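Long-range contacts in Baccell_00875 (Bacteroides cellulosilyticus DSM 14838, PDB 5NO8), which probably acts as a polysaccharide lyase that removes the rhamnose caps of complex arabinogalactan proteins, cutting next to glucuronic acid: residues 259-264 / 274-279; 281-286 / 302-307. All blocks are in the same frame, centred on the assembly; numbering follows the deposited sequence.

Contact 1: residues 259-264 / 274-279; sequences LVSCNK and RVECRS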
# COMPACT_ATOMS: atom_id res chain seq x y z
N LEU A 259 8.92 -11.18 16.78
CA LEU A 259 8.91 -10.04 15.86
C LEU A 259 10.24 -10.01 15.13
O LEU A 259 11.31 -10.01 15.77
CB LEU A 259 8.71 -8.71 16.60
CG LEU A 259 7.34 -8.53 17.22
CD1 LEU A 259 7.42 -7.45 18.29
CD2 LEU A 259 6.31 -8.19 16.15
N VAL A 260 10.18 -9.99 13.81
CA VAL A 260 11.36 -9.89 12.97
C VAL A 260 11.43 -8.48 12.41
O VAL A 260 10.43 -7.91 12.02
CB VAL A 260 11.32 -10.93 11.85
CG1 VAL A 260 12.50 -10.81 10.91
CG2 VAL A 260 11.34 -12.31 12.48
N SER A 261 12.65 -7.94 12.34
CA SER A 261 12.86 -6.66 11.70
C SER A 261 14.28 -6.63 11.12
O SER A 261 15.18 -7.30 11.62
CB SER A 261 12.68 -5.52 12.69
OG SER A 261 13.46 -5.76 13.85
N CYS A 262 14.46 -5.78 10.11
CA CYS A 262 15.75 -5.58 9.46
C CYS A 262 16.13 -4.12 9.57
O CYS A 262 15.27 -3.25 9.71
CB CYS A 262 15.67 -5.95 7.98
SG CYS A 262 15.11 -7.65 7.69
N ASN A 263 17.42 -3.82 9.46
CA ASN A 263 17.86 -2.43 9.50
C ASN A 263 17.29 -1.65 8.31
O ASN A 263 16.95 -0.48 8.45
CB ASN A 263 19.39 -2.32 9.63
CG ASN A 263 20.13 -2.93 8.47
OD1 ASN A 263 19.89 -4.07 8.10
ND2 ASN A 263 21.02 -2.15 7.85
N LYS A 264 17.20 -2.31 7.16
CA LYS A 264 16.53 -1.76 5.98
C LYS A 264 15.93 -2.94 5.25
O LYS A 264 16.27 -4.07 5.57
CB LYS A 264 17.52 -1.14 5.04
CG LYS A 264 18.31 -0.02 5.64
CD LYS A 264 18.94 0.80 4.55
CE LYS A 264 20.28 0.29 4.11
NZ LYS A 264 21.14 1.52 3.91
N ARG A 274 21.37 -6.41 8.88
CA ARG A 274 21.22 -6.91 10.23
C ARG A 274 19.75 -7.30 10.40
O ARG A 274 18.89 -6.44 10.30
CB ARG A 274 21.61 -5.88 11.29
CG ARG A 274 21.41 -6.40 12.72
CD ARG A 274 21.83 -5.35 13.76
NE ARG A 274 21.53 -5.79 15.11
CZ ARG A 274 22.39 -6.26 16.02
NH1 ARG A 274 23.69 -6.40 15.77
NH2 ARG A 274 21.94 -6.57 17.22
N VAL A 275 19.49 -8.57 10.67
CA VAL A 275 18.11 -9.07 10.79
C VAL A 275 17.93 -9.61 12.19
O VAL A 275 18.71 -10.44 12.63
CB VAL A 275 17.84 -10.19 9.75
CG1 VAL A 275 16.36 -10.52 9.70
CG2 VAL A 275 18.37 -9.80 8.41
N GLU A 276 16.91 -9.10 12.91
CA GLU A 276 16.68 -9.40 14.32
C GLU A 276 15.39 -10.16 14.50
O GLU A 276 14.41 -9.85 13.83
CB GLU A 276 16.57 -8.09 15.10
CG GLU A 276 17.90 -7.35 15.19
CD GLU A 276 17.87 -6.16 16.14
OE1 GLU A 276 16.78 -5.82 16.68
OE2 GLU A 276 18.94 -5.56 16.33
N CYS A 277 15.41 -11.15 15.38
CA CYS A 277 14.23 -11.89 15.79
C CYS A 277 14.10 -11.71 17.32
O CYS A 277 14.93 -12.22 18.09
CB CYS A 277 14.38 -13.34 15.40
SG CYS A 277 12.92 -14.38 15.77
N ARG A 278 13.07 -10.98 17.73
CA ARG A 278 12.85 -10.64 19.15
C ARG A 278 11.72 -11.49 19.70
O ARG A 278 10.67 -11.64 19.07
CB ARG A 278 12.51 -9.16 19.27
CG ARG A 278 12.04 -8.66 20.63
CD ARG A 278 13.17 -8.46 21.61
NE ARG A 278 14.10 -7.41 21.19
CZ ARG A 278 15.23 -7.12 21.82
NH1 ARG A 278 15.60 -7.80 22.91
NH2 ARG A 278 16.03 -6.17 21.34
N SER A 279 11.93 -12.02 20.90
CA SER A 279 10.92 -12.80 21.62
C SER A 279 10.78 -12.25 23.04
O SER A 279 11.54 -11.37 23.44
CB SER A 279 11.31 -14.27 21.66
OG SER A 279 12.66 -14.40 22.10

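Contact 2: residues 281-286 / 302-307; sequences EPLEAC and NLCFVE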
# COMPACT_ATOMS: atom_id res chain seq x y z
N GLU A 281 10.85 -14.42 25.80
CA GLU A 281 11.88 -15.24 26.46
C GLU A 281 12.88 -15.76 25.41
O GLU A 281 12.54 -15.85 24.23
CB GLU A 281 11.25 -16.44 27.17
CG GLU A 281 10.07 -16.13 28.09
CD GLU A 281 10.43 -15.32 29.33
OE1 GLU A 281 11.58 -14.83 29.45
OE2 GLU A 281 9.55 -15.17 30.21
N PRO A 282 14.11 -16.12 25.84
CA PRO A 282 15.07 -16.74 24.91
C PRO A 282 14.49 -17.88 24.08
O PRO A 282 13.77 -18.74 24.58
CB PRO A 282 16.18 -17.24 25.85
CG PRO A 282 16.16 -16.27 26.99
CD PRO A 282 14.69 -15.95 27.19
N LEU A 283 14.78 -17.87 22.78
CA LEU A 283 14.36 -18.93 21.89
C LEU A 283 15.24 -20.14 22.08
O LEU A 283 16.41 -20.00 22.41
CB LEU A 283 14.46 -18.47 20.44
CG LEU A 283 13.55 -17.30 20.09
CD1 LEU A 283 13.75 -16.93 18.64
CD2 LEU A 283 12.09 -17.63 20.36
N GLU A 284 14.66 -21.32 21.88
CA GLU A 284 15.41 -22.58 21.86
C GLU A 284 15.74 -23.02 20.42
O GLU A 284 14.88 -22.98 19.50
CB GLU A 284 14.71 -23.67 22.69
CG GLU A 284 13.41 -24.24 22.14
CD GLU A 284 12.33 -24.49 23.21
OE1 GLU A 284 12.67 -24.92 24.34
OE2 GLU A 284 11.12 -24.27 22.92
N ALA A 285 17.00 -23.38 20.23
CA ALA A 285 17.49 -23.93 18.99
C ALA A 285 17.10 -23.04 17.81
O ALA A 285 16.46 -23.51 16.85
CB ALA A 285 16.95 -25.35 18.82
N CYS A 286 17.48 -21.77 17.89
CA CYS A 286 17.16 -20.82 16.82
C CYS A 286 18.24 -20.88 15.75
O CYS A 286 19.42 -20.77 16.08
CB CYS A 286 17.08 -19.41 17.35
SG CYS A 286 16.58 -18.24 16.05
N ASN A 302 16.84 -12.59 24.77
CA ASN A 302 15.65 -12.73 23.92
C ASN A 302 15.75 -12.03 22.55
O ASN A 302 14.73 -11.64 21.95
CB ASN A 302 14.41 -12.32 24.70
CG ASN A 302 14.38 -10.86 25.05
OD1 ASN A 302 15.22 -10.08 24.59
ND2 ASN A 302 13.42 -10.49 25.90
N LEU A 303 16.98 -11.91 22.06
CA LEU A 303 17.27 -11.40 20.75
C LEU A 303 18.13 -12.42 20.03
O LEU A 303 19.12 -12.90 20.57
CB LEU A 303 18.03 -10.08 20.83
CG LEU A 303 18.45 -9.53 19.47
CD1 LEU A 303 17.20 -9.11 18.67
CD2 LEU A 303 19.42 -8.36 19.62
N CYS A 304 17.72 -12.79 18.82
CA CYS A 304 18.52 -13.60 17.91
C CYS A 304 18.74 -12.76 16.69
O CYS A 304 17.78 -12.14 16.22
CB CYS A 304 17.77 -14.84 17.50
SG CYS A 304 17.82 -16.09 18.77
N PHE A 305 19.97 -12.67 16.19
CA PHE A 305 20.22 -11.87 15.00
C PHE A 305 21.25 -12.47 14.06
O PHE A 305 22.08 -13.30 14.43
CB PHE A 305 20.58 -10.41 15.34
CG PHE A 305 21.90 -10.24 16.06
CD1 PHE A 305 21.97 -10.40 17.44
CD2 PHE A 305 23.06 -9.96 15.36
CE1 PHE A 305 23.18 -10.25 18.10
CE2 PHE A 305 24.28 -9.81 16.02
CZ PHE A 305 24.33 -9.95 17.39
N VAL A 306 21.13 -12.04 12.81
CA VAL A 306 21.98 -12.39 11.71
C VAL A 306 22.58 -11.11 11.16
O VAL A 306 21.86 -10.10 11.01
CB VAL A 306 21.12 -13.04 10.59
CG1 VAL A 306 21.88 -13.24 9.30
CG2 VAL A 306 20.56 -14.35 11.07
N GLU A 307 23.87 -11.14 10.82
CA GLU A 307 24.50 -10.01 10.13
C GLU A 307 25.26 -10.57 8.96
O GLU A 307 26.16 -11.40 9.14
CB GLU A 307 25.44 -9.25 11.06
CG GLU A 307 24.69 -8.39 12.05
CD GLU A 307 25.58 -7.40 12.81
OE1 GLU A 307 26.77 -7.71 13.02
OE2 GLU A 307 25.06 -6.33 13.22

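Contact 1: residues 259-264 / 274-279
The side-chain amide of Asn263 turns a face to Arg274 of the partner strand: the backbone N of Arg274 comes to OD1 from well above the amide plane, 2.9 Å away, yet its N-H points almost straight at the oxygen (178°). With CG of Asn263 between the backbone N and the carbonyl carbon (chi1 61°), OD1 takes the acceptor role a strand carbonyl would have, while Asn263 N donates to Arg274 O at 3.1 Å. The guanidinium of Arg274 has the carboxylate of Glu276 at its edge, in plane. Arg274 NE lies 2.9 Å from Glu276 OE2, which receives it on its anti lone pair; NH2 reaches the same oxygen from above the carboxylate plane, at 3.3 Å. Phe305 makes a cation-pi contact with this guanidinium, and Glu307 takes NH1 in a second salt bridge. With an alanine in place of Arg274, Glu276 and Glu307 would probably both lose their cationic mate and Phe305 its cation-pi partner.

Ahead of Asn263, strand 259-262 runs antiparallel to 272-278, and paired backbone bonds join Leu259 to Arg278 and Ser261 to Glu276, Glu276 N to Ser261 O being 2.8 Å. Leu259, Ser261, Glu276 and Arg278 share one face, where Leu259 packs against helix 245-254. On the other, Val260 CG1 meets Val275 CG1 at an oblique crossing, and Cys262 SG nestles against Val275 CG1 at 3.7 Å. These apolar side chains and thiols face Phe318, Phe320 and Ala330 of strands 314-322 and 326-335, consistent with a sandwich-like core, while on the Leu259 face Arg274 and Glu276 probably offset each other's charge next to the sheet edge.

Contact 2: residues 281-286 / 302-307
Cys286 SG and Cys304 SG approach to 3.7 Å, far too long for a disulfide, so both cysteines are thiols in van der Waals contact. Cys286 sends its sulfur anti to the backbone N (chi1 -176°), which sets it alongside Cys304, whose own SG also lies 3.7 Å from Cys286 CB. A methyl of the loop, Leu283 CD1, completes the apolar cluster by touching Cys304 SG at 4.2 Å.

No hydrogen bond spans the two segments. Residues 281-286 form an irregular connection leading from strand 272-278 to strand 287-290, and residues 302-307 lie on strand 303-309, the neighbour of 272-278 in the same sheet. The loop probably crosses between the two layers of a sandwich-like fold. Leu283, which is buried, lies against Tyr322 of strand 314-322 and Cys277, and Cys286 against Phe320.

Backbone-to-side-chain contact marks the opposite end. The CB of Asn302 rests against the peptide joining Glu281 to Pro282, 3.8 Å from Glu281 C and 4.0 Å from Pro282 N. The polar bonds of Asn302 run elsewhere: its OD1 accepts from Arg278 NH1 and its ND2 donates to Leu280 O, so that the amide is held from both ends and its rotation fixed. Ser279 OG, hydrogen-bonded to Glu281 O and more weakly to Asn302 O, bridges Glu281 and Asn302 just ahead of strand 303-309.

The two contacts follow one another along the chain, contact 1 closing before contact 2 opens, and their centres are about 10 Å apart. They share a single sheet: strand 259-262 forms one edge, 272-278 comes next, and 303-309 follows. Contact 1 is the edge pairing; contact 2 lies a strand further in, where the loop after 272-278 passes 303-309 on its way to 287-290. Backbone bonds, probably including Cys277 N to Cys304 O at 2.7 Å and Val275 N to Val306 O at 2.8 Å, stitch them together. Both probably belong to one beta domain between helix 245-254 and the helical C-terminal part, so that loop 281-286 and edge strand 259-262 are tied to the same sheet.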